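Local coordinates for protein 4-hydroxy-tetrahydrodipicolinate synthase (Thermotoga maritima, PDB 1O5K) that probably catalyses the condensation of pyruvate with aspartate beta-semialdehyde to 4-hydroxy-tetrahydrodipicolinate in lysine biosynthesis, at residues A[109-114]-A[139-144]; A[50-55]-A[82-87]. All blocks are in the same frame, centred on the assembly; numbering follows the deposited sequence.

Contact 1: residues A[109-114]-A[139-144]; sequences NGVLVV and LGIVVY
Strands 110-114 and 141-144 run parallel, V111 beside I141 through V114 beside Y144, joined by V111 N to G140 O, V142 N to V111 O, V113 N to V142 O and Y144 N to V113 O, with the strand axes 4.6 Å apart and turned by 28°. The first three bonds meet their carbonyls almost head-on; the last, 3.1 Å from Y144 N to V113 O, comes from above the carbonyl plane, and Y130 OH also bonds that oxygen. At the N-terminal ends a water takes over, donating to N109 O and accepting from G140 N. These strands and helix 123-134 form one right-handed beta-alpha-beta unit of the TIM barrel. L112, V142, V114 and Y144 face the barrel interior. The closest packing here is L112 CD1 against V142 CG1, at 3.4 Å tighter than usual van der Waals contact; the same methyl also reaches Y144 CB. L112 holds CG anti to its own nitrogen (chi1 -178°), which brings CD1 up against V142 CG1. Further along, V114 CG2 meets the Y144 ring obliquely, 3.7 Å from CD2. Replacing L112 with alanine would probably leave V142 CG1 and Y144 CB without their shared methyl partner and open a gap between them. On the helix-facing side, V111 CG2 runs alongside I141 CG1, V113 CG2 meets I141 CG2, and the L139 side chain crosses that of V111 at about a right angle, CD1 3.8 Å from V111 CG1. Y144, the predicted proton donor/acceptor, thus has an aliphatic flank, while its hydroxyl bonds weakly to T55 OG1 and Y118 of a second subunit packs against it; T55 and Y118 are predicted members of a proton relay, which would then cross the subunit boundary.

Contact 2: residues A[50-55]-A[82-87]; sequences LIVLGT and IPVIVG
G87 packs against the carbonyl of L53 at the close end of this contact: its CA lies 3.4 Å from L53 O in a CA-H...O contact, and a side chain pointing that way would run into the same carbonyl. L53 has left-handed backbone angles (phi 62°, psi 39°) as the chain leaves the strand. Just before this turn G87 N binds V52 O at 2.8 Å, and V52 N and I85 N are held equally closely by I85 O and L50 O. I51 and I85 lie side by side on the barrel-interior face, pointing the same way, with I51 CG1 4.0 Å from I85 CB; both also touch L112. Strands 49-52 and 84-87, joined by helix 64-78, make a right-handed beta-alpha-beta crossover of the TIM barrel, and the opposite face of the pair is covered by helices. There the fit between the strands is slacker: V52 CG2 and V84 CG1 are 4.2 Å apart; V52 also packs on L70 of helix 64-78 and Y35 of helix 32-44, V84 on L75. The other end is the solvent side, where I82 and P83 are partly exposed. P83 O accepts L50 N at 3.0 Å, while I82 folds back, CG1 between its nitrogen and carbonyl carbon (chi1 59°), and its CD1 still packs 3.9 Å from L50 CG.

Overall arrangement
Contact 2 ends before contact 1 begins along the chain, and their centres are 9 Å apart because strands 84-87 and 110-114 are neighbours in one barrel sheet. L112 N binds V86 O at 2.9 Å, and N109 OD1 accepts V84 N at 2.7 Å. On the interior face L112 and I51 each come within about 4 Å, nearest side-chain atoms, of I218, a predicted pyruvate-binding residue. The two contacts meet again at the predicted catalytic residues: the side chains of Y144 and T55 are about 3 Å apart, and T55 N bonds weakly to the pyruvate-modified lysine at position 173. The calcium ion lies well away, about 11 Å from the V84 side chain.

Contact 1: residues A[109-114]-A[139-144]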
loop_
_atom_site.group_PDB
_atom_site.type_symbol
_atom_site.label_atom_id
_atom_site.label_comp_id
_atom_site.label_asym_id
_atom_site.label_seq_id
_atom_site.Cartn_x
_atom_site.Cartn_y
_atom_site.Cartn_z
ATOM N N ASN A 109 -7.213 -16.228 -33.745
ATOM C CA ASN A 109 -7.002 -14.975 -34.467
ATOM C C ASN A 109 -5.960 -14.073 -33.786
ATOM O O ASN A 109 -5.521 -13.055 -34.333
ATOM C CB ASN A 109 -8.331 -14.253 -34.660
ATOM C CG ASN A 109 -9.389 -15.135 -35.334
ATOM O OD1 ASN A 109 -10.428 -15.452 -34.747
ATOM N ND2 ASN A 109 -9.124 -15.530 -36.575
ATOM N N GLY A 110 -5.606 -14.445 -32.574
ATOM C CA GLY A 110 -4.613 -13.764 -31.762
ATOM C C GLY A 110 -4.392 -14.511 -30.464
ATOM O O GLY A 110 -5.111 -15.464 -30.131
ATOM N N VAL A 111 -3.403 -14.072 -29.696
ATOM C CA VAL A 111 -3.212 -14.619 -28.377
ATOM C C VAL A 111 -3.108 -13.506 -27.335
ATOM O O VAL A 111 -2.581 -12.370 -27.616
ATOM C CB VAL A 111 -1.945 -15.562 -28.273
ATOM C CG1 VAL A 111 -2.175 -16.916 -28.905
ATOM C CG2 VAL A 111 -0.756 -14.862 -28.865
ATOM N N LEU A 112 -3.561 -13.809 -26.131
ATOM C CA LEU A 112 -3.448 -12.922 -24.995
ATOM C C LEU A 112 -2.371 -13.517 -24.098
ATOM O O LEU A 112 -2.464 -14.669 -23.723
ATOM C CB LEU A 112 -4.803 -12.847 -24.272
ATOM C CG LEU A 112 -4.882 -11.900 -23.052
ATOM C CD1 LEU A 112 -4.824 -10.468 -23.542
ATOM C CD2 LEU A 112 -6.123 -12.092 -22.221
ATOM N N VAL A 113 -1.301 -12.776 -23.848
ATOM C CA VAL A 113 -0.150 -13.335 -23.164
ATOM C C VAL A 113 0.177 -12.522 -21.928
ATOM O O VAL A 113 0.722 -11.406 -22.004
ATOM C CB VAL A 113 1.069 -13.359 -24.095
ATOM C CG1 VAL A 113 2.302 -13.840 -23.401
ATOM C CG2 VAL A 113 0.800 -14.179 -25.345
ATOM N N VAL A 114 -0.204 -13.079 -20.779
ATOM C CA VAL A 114 0.005 -12.403 -19.527
ATOM C C VAL A 114 1.498 -12.268 -19.267
ATOM O O VAL A 114 2.308 -13.127 -19.660
ATOM C CB VAL A 114 -0.728 -13.146 -18.357
ATOM C CG1 VAL A 114 -0.153 -14.509 -18.129
ATOM C CG2 VAL A 114 -0.838 -12.285 -17.106
ATOM N N LEU A 139 1.078 -14.739 -35.421
ATOM C CA LEU A 139 -0.134 -14.257 -34.757
ATOM C C LEU A 139 0.049 -12.904 -34.098
ATOM O O LEU A 139 1.146 -12.561 -33.651
ATOM C CB LEU A 139 -0.570 -15.209 -33.658
ATOM C CG LEU A 139 -1.401 -16.438 -33.958
ATOM C CD1 LEU A 139 -1.789 -17.085 -32.638
ATOM C CD2 LEU A 139 -2.626 -16.101 -34.829
ATOM N N GLY A 140 -1.046 -12.162 -34.019
ATOM C CA GLY A 140 -1.128 -10.961 -33.206
ATOM C C GLY A 140 -1.131 -11.305 -31.712
ATOM O O GLY A 140 -1.835 -12.223 -31.273
ATOM N N ILE A 141 -0.345 -10.556 -30.933
ATOM C CA ILE A 141 -0.134 -10.835 -29.529
ATOM C C ILE A 141 -0.643 -9.626 -28.745
ATOM O O ILE A 141 -0.292 -8.484 -29.036
ATOM C CB ILE A 141 1.367 -11.014 -29.262
ATOM C CG1 ILE A 141 1.946 -12.177 -30.062
ATOM C CG2 ILE A 141 1.662 -11.174 -27.771
ATOM C CD1 ILE A 141 3.487 -12.098 -30.152
ATOM N N VAL A 142 -1.409 -9.879 -27.696
ATOM C CA VAL A 142 -1.865 -8.869 -26.785
ATOM C C VAL A 142 -1.172 -9.083 -25.401
ATOM O O VAL A 142 -1.331 -10.123 -24.788
ATOM C CB VAL A 142 -3.384 -8.923 -26.598
ATOM C CG1 VAL A 142 -3.838 -7.884 -25.534
ATOM C CG2 VAL A 142 -4.105 -8.726 -27.909
ATOM N N VAL A 143 -0.430 -8.090 -24.933
ATOM C CA VAL A 143 0.230 -8.125 -23.618
ATOM C C VAL A 143 -0.886 -7.961 -22.624
ATOM O O VAL A 143 -1.805 -7.177 -22.815
ATOM C CB VAL A 143 1.214 -6.944 -23.478
ATOM C CG1 VAL A 143 1.724 -6.763 -22.058
ATOM C CG2 VAL A 143 2.338 -7.103 -24.478
ATOM N N TYR A 144 -0.802 -8.696 -21.546
ATOM C CA TYR A 144 -1.792 -8.570 -20.461
ATOM C C TYR A 144 -1.082 -8.266 -19.146
ATOM O O TYR A 144 -0.313 -9.080 -18.633
ATOM C CB TYR A 144 -2.586 -9.838 -20.408
ATOM C CG TYR A 144 -3.591 -9.988 -19.250
ATOM C CD1 TYR A 144 -4.172 -8.872 -18.641
ATOM C CD2 TYR A 144 -3.962 -11.239 -18.830
ATOM C CE1 TYR A 144 -5.074 -9.030 -17.621
ATOM C CE2 TYR A 144 -4.875 -11.427 -17.804
ATOM C CZ TYR A 144 -5.417 -10.316 -17.213
ATOM O OH TYR A 144 -6.310 -10.420 -16.195
HETATM O O HOH W 1 -3.359 -12.366 -35.618
#

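Contact 2: residues A[50-55]-A[82-87]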
loop_
_atom_site.group_PDB
_atom_site.type_symbol
_atom_site.label_atom_id
_atom_site.label_comp_id
_atom_site.label_asym_id
_atom_site.label_seq_id
_atom_site.Cartn_x
_atom_site.Cartn_y
_atom_site.Cartn_z
ATOM N N LEU A 50 -13.974 -12.534 -28.644
ATOM C CA LEU A 50 -13.970 -13.448 -27.505
ATOM C C LEU A 50 -12.538 -13.772 -27.122
ATOM O O LEU A 50 -11.717 -14.164 -27.991
ATOM C CB LEU A 50 -14.717 -14.748 -27.762
ATOM C CG LEU A 50 -16.203 -14.690 -28.067
ATOM C CD1 LEU A 50 -16.664 -16.034 -28.492
ATOM C CD2 LEU A 50 -16.981 -14.254 -26.854
ATOM N N ILE A 51 -12.273 -13.632 -25.833
ATOM C CA ILE A 51 -11.032 -14.034 -25.216
ATOM C C ILE A 51 -11.321 -15.331 -24.462
ATOM O O ILE A 51 -12.094 -15.359 -23.489
ATOM C CB ILE A 51 -10.438 -12.959 -24.298
ATOM C CG1 ILE A 51 -9.811 -11.815 -25.141
ATOM C CG2 ILE A 51 -9.391 -13.567 -23.422
ATOM C CD1 ILE A 51 -10.822 -10.975 -25.888
ATOM N N VAL A 52 -10.723 -16.407 -24.951
ATOM C CA VAL A 52 -10.934 -17.748 -24.406
ATOM C C VAL A 52 -9.680 -18.143 -23.606
ATOM O O VAL A 52 -8.545 -17.863 -24.026
ATOM C CB VAL A 52 -11.155 -18.725 -25.584
ATOM C CG1 VAL A 52 -11.238 -20.151 -25.118
ATOM C CG2 VAL A 52 -12.469 -18.380 -26.336
ATOM N N LEU A 53 -9.862 -18.826 -22.474
ATOM C CA LEU A 53 -8.749 -19.284 -21.648
ATOM C C LEU A 53 -7.874 -18.157 -21.081
ATOM O O LEU A 53 -6.678 -18.290 -20.984
ATOM C CB LEU A 53 -7.901 -20.341 -22.385
ATOM C CG LEU A 53 -8.732 -21.598 -22.668
ATOM C CD1 LEU A 53 -8.065 -22.387 -23.789
ATOM C CD2 LEU A 53 -8.929 -22.468 -21.435
ATOM N N GLY A 54 -8.512 -17.072 -20.686
ATOM C CA GLY A 54 -7.880 -16.080 -19.807
ATOM C C GLY A 54 -8.163 -16.592 -18.397
ATOM O O GLY A 54 -8.653 -17.729 -18.189
ATOM N N THR A 55 -7.871 -15.728 -17.434
ATOM C CA THR A 55 -8.108 -15.996 -16.013
ATOM C C THR A 55 -9.536 -16.320 -15.758
ATOM O O THR A 55 -9.871 -17.207 -14.966
ATOM C CB THR A 55 -7.755 -14.722 -15.144
ATOM O OG1 THR A 55 -6.841 -13.858 -15.846
ATOM C CG2 THR A 55 -6.933 -15.150 -13.993
ATOM N N ILE A 82 -16.375 -12.693 -35.388
ATOM C CA ILE A 82 -15.502 -11.861 -34.548
ATOM C C ILE A 82 -14.261 -12.646 -34.250
ATOM O O ILE A 82 -14.280 -13.874 -34.368
ATOM C CB ILE A 82 -16.214 -11.510 -33.249
ATOM C CG1 ILE A 82 -16.601 -12.776 -32.493
ATOM C CG2 ILE A 82 -17.492 -10.711 -33.550
ATOM C CD1 ILE A 82 -17.280 -12.506 -31.149
ATOM N N PRO A 83 -13.165 -11.978 -33.883
ATOM C CA PRO A 83 -11.939 -12.719 -33.586
ATOM C C PRO A 83 -12.010 -13.505 -32.318
ATOM O O PRO A 83 -12.714 -13.087 -31.325
ATOM C CB PRO A 83 -10.887 -11.642 -33.446
ATOM C CG PRO A 83 -11.581 -10.461 -33.200
ATOM C CD PRO A 83 -12.938 -10.530 -33.840
ATOM N N VAL A 84 -11.262 -14.617 -32.313
ATOM C CA VAL A 84 -11.127 -15.469 -31.140
ATOM C C VAL A 84 -9.672 -15.374 -30.724
ATOM O O VAL A 84 -8.763 -15.734 -31.472
ATOM C CB VAL A 84 -11.551 -16.945 -31.446
ATOM C CG1 VAL A 84 -11.240 -17.922 -30.277
ATOM C CG2 VAL A 84 -13.047 -16.997 -31.781
ATOM N N ILE A 85 -9.483 -14.833 -29.548
ATOM C CA ILE A 85 -8.201 -14.547 -28.967
ATOM C C ILE A 85 -8.008 -15.520 -27.784
ATOM O O ILE A 85 -8.841 -15.576 -26.904
ATOM C CB ILE A 85 -8.162 -13.095 -28.501
ATOM C CG1 ILE A 85 -8.366 -12.149 -29.681
ATOM C CG2 ILE A 85 -6.821 -12.806 -27.802
ATOM C CD1 ILE A 85 -8.447 -10.711 -29.317
ATOM N N VAL A 86 -6.908 -16.261 -27.794
ATOM C CA VAL A 86 -6.667 -17.358 -26.866
ATOM C C VAL A 86 -5.586 -16.961 -25.860
ATOM O O VAL A 86 -4.503 -16.498 -26.248
ATOM C CB VAL A 86 -6.225 -18.587 -27.611
ATOM C CG1 VAL A 86 -5.869 -19.726 -26.646
ATOM C CG2 VAL A 86 -7.306 -18.991 -28.626
ATOM N N GLY A 87 -5.904 -17.077 -24.586
ATOM C CA GLY A 87 -4.907 -16.955 -23.543
ATOM C C GLY A 87 -3.815 -18.020 -23.685
ATOM O O GLY A 87 -4.116 -19.177 -23.811
#